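Local atomic coordinates of putative oxidoreductase (Mycobacterium avium, PDB entry 3QHA), a protein that probably acts as an NAD(P)-dependent oxidoreductase on alcohol or hydroxy-acid substrates, as in the 3-hydroxyisobutyrate dehydrogenase family. Residues V127-S132 / T145-D150. Residues are numbered along the deposited sequence; the frame is centred on the assembly and turned at random.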
loop_
_atom_site.group_PDB
_atom_site.type_symbol
_atom_site.label_atom_id
_atom_site.label_comp_id
_atom_site.label_asym_id
_atom_site.label_seq_id
_atom_site.Cartn_x
_atom_site.Cartn_y
_atom_site.Cartn_z
ATOM N N VAL B 127 5.098 22.566 18.509
ATOM C CA VAL B 127 4.915 22.022 17.175
ATOM C C VAL B 127 4.425 20.573 17.296
ATOM O O VAL B 127 5.015 19.782 18.035
ATOM C CB VAL B 127 6.247 22.050 16.398
ATOM C CG1 VAL B 127 6.208 21.095 15.210
ATOM C CG2 VAL B 127 6.578 23.476 15.951
ATOM N N ASP B 128 3.342 20.231 16.601
ATOM C CA ASP B 128 2.942 18.825 16.487
ATOM C C ASP B 128 3.524 18.273 15.195
ATOM O O ASP B 128 3.238 18.776 14.107
ATOM C CB ASP B 128 1.419 18.616 16.570
ATOM C CG ASP B 128 0.639 19.470 15.592
ATOM O OD1 ASP B 128 1.090 20.589 15.278
ATOM O OD2 ASP B 128 -0.443 19.026 15.152
ATOM N N ALA B 129 4.369 17.257 15.334
ATOM C CA ALA B 129 5.130 16.713 14.221
ATOM C C ALA B 129 5.085 15.191 14.249
ATOM O O ALA B 129 6.127 14.543 14.378
ATOM C CB ALA B 129 6.577 17.207 14.284
ATOM N N PRO B 130 3.876 14.610 14.130
ATOM C CA PRO B 130 3.781 13.156 14.043
ATOM C C PRO B 130 4.606 12.603 12.887
ATOM O O PRO B 130 4.830 13.298 11.890
ATOM C CB PRO B 130 2.283 12.908 13.811
ATOM C CG PRO B 130 1.734 14.218 13.340
ATOM C CD PRO B 130 2.544 15.238 14.070
ATOM N N VAL B 131 5.051 11.359 13.036
ATOM C CA VAL B 131 5.923 10.718 12.063
ATOM C C VAL B 131 5.325 9.419 11.516
ATOM O O VAL B 131 4.336 8.897 12.043
ATOM C CB VAL B 131 7.311 10.430 12.671
ATOM C CG1 VAL B 131 7.946 11.721 13.171
ATOM C CG2 VAL B 131 7.207 9.401 13.796
ATOM N N SER B 132 5.961 8.921 10.455
ATOM C CA SER B 132 5.519 7.768 9.666
ATOM C C SER B 132 6.674 7.482 8.686
ATOM O O SER B 132 7.337 8.431 8.277
ATOM C CB SER B 132 4.247 8.142 8.887
ATOM O OG SER B 132 3.745 7.070 8.101
ATOM N N THR B 145 7.554 13.279 8.213
ATOM C CA THR B 145 6.936 13.990 9.326
ATOM C C THR B 145 6.003 15.085 8.814
ATOM O O THR B 145 6.294 15.747 7.820
ATOM C CB THR B 145 7.980 14.584 10.297
ATOM O OG1 THR B 145 7.308 15.140 11.435
ATOM C CG2 THR B 145 8.827 15.657 9.617
ATOM N N MET B 146 4.880 15.253 9.504
ATOM C CA MET B 146 3.839 16.190 9.109
ATOM C C MET B 146 3.691 17.197 10.231
ATOM O O MET B 146 3.242 16.856 11.320
ATOM C CB MET B 146 2.531 15.444 8.887
ATOM C CG MET B 146 2.575 14.481 7.717
ATOM S SD MET B 146 1.418 13.116 7.922
ATOM C CE MET B 146 2.319 12.094 9.085
ATOM N N VAL B 147 4.061 18.441 9.952
ATOM C CA VAL B 147 4.364 19.405 11.000
ATOM C C VAL B 147 3.339 20.536 11.066
ATOM O O VAL B 147 3.136 21.252 10.086
ATOM C CB VAL B 147 5.764 20.006 10.766
ATOM C CG1 VAL B 147 6.134 20.977 11.874
ATOM C CG2 VAL B 147 6.800 18.893 10.653
ATOM N N GLY B 148 2.691 20.680 12.219
ATOM C CA GLY B 148 1.875 21.856 12.507
ATOM C C GLY B 148 2.725 22.866 13.251
ATOM O O GLY B 148 3.228 22.572 14.334
ATOM N N ALA B 149 2.904 24.051 12.672
ATOM C CA ALA B 149 3.798 25.051 13.253
ATOM C C ALA B 149 3.565 26.435 12.669
ATOM O O ALA B 149 3.112 26.569 11.531
ATOM C CB ALA B 149 5.247 24.641 13.036
ATOM N N ASP B 150 3.876 27.461 13.459
ATOM C CA ASP B 150 3.922 28.828 12.950
ATOM C C ASP B 150 5.078 28.938 11.960
ATOM O O ASP B 150 6.110 28.284 12.129
ATOM C CB ASP B 150 4.080 29.840 14.091
ATOM C CG ASP B 150 2.837 29.937 14.966
ATOM O OD1 ASP B 150 1.710 29.793 14.437
ATOM O OD2 ASP B 150 2.983 30.164 16.186
#
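Strands 125-132 and 143-148 form the antiparallel pair of the otherwise parallel Rossmann-type sheet, and Asp128 and Gly148 meet as a hydrogen-bonded pair. Gly148 N donates to Asp128 O over 2.7 Å, nearly straight at 168° and within the carbonyl plane; the return bond from Asp128 N to Gly148 O is weak. The register carries on through Ala129 and Pro130, but Pro130 has no N-H to give Met146 O and instead rests its ring CD 3.3 Å from that oxygen; its own carbonyl oxygen takes two donors. Met146 N reaches Pro130 O nearly in line with the C=O bond, at 3.1 Å, whereas Thr145 OG1 approaches the same oxygen from above the carbonyl plane. With chi1 at -174°, the Thr145 hydroxyl lies anti to its backbone N, which swings it across to Pro130. On the face carrying Val127, Ala129, Val131, Thr145, Val147 and Ala149, two methyl approaches are tighter than usual van der Waals contact: Val127 CG1 lies 3.3 Å from Val147 CG1, and Val127 CG2 3.4 Å from Ala149 CB. Helix 151-164 packs on this face, with Phe161 touching both Ala129 and Val147. On the other face Asp128 OD1 comes within 3.1 Å of Gly148 CA, a closeness permitted by the missing side chain; the carboxylate is bound by Gly175 N and Thr178 OG1, at the start of helix 176-204. The Met146 N bond, joined by Thr145 OG1, thus holds the register where the proline N-H is absent, and the buried Asp128 carboxylate ties the sheet to the long helix leading into the C-terminal domain.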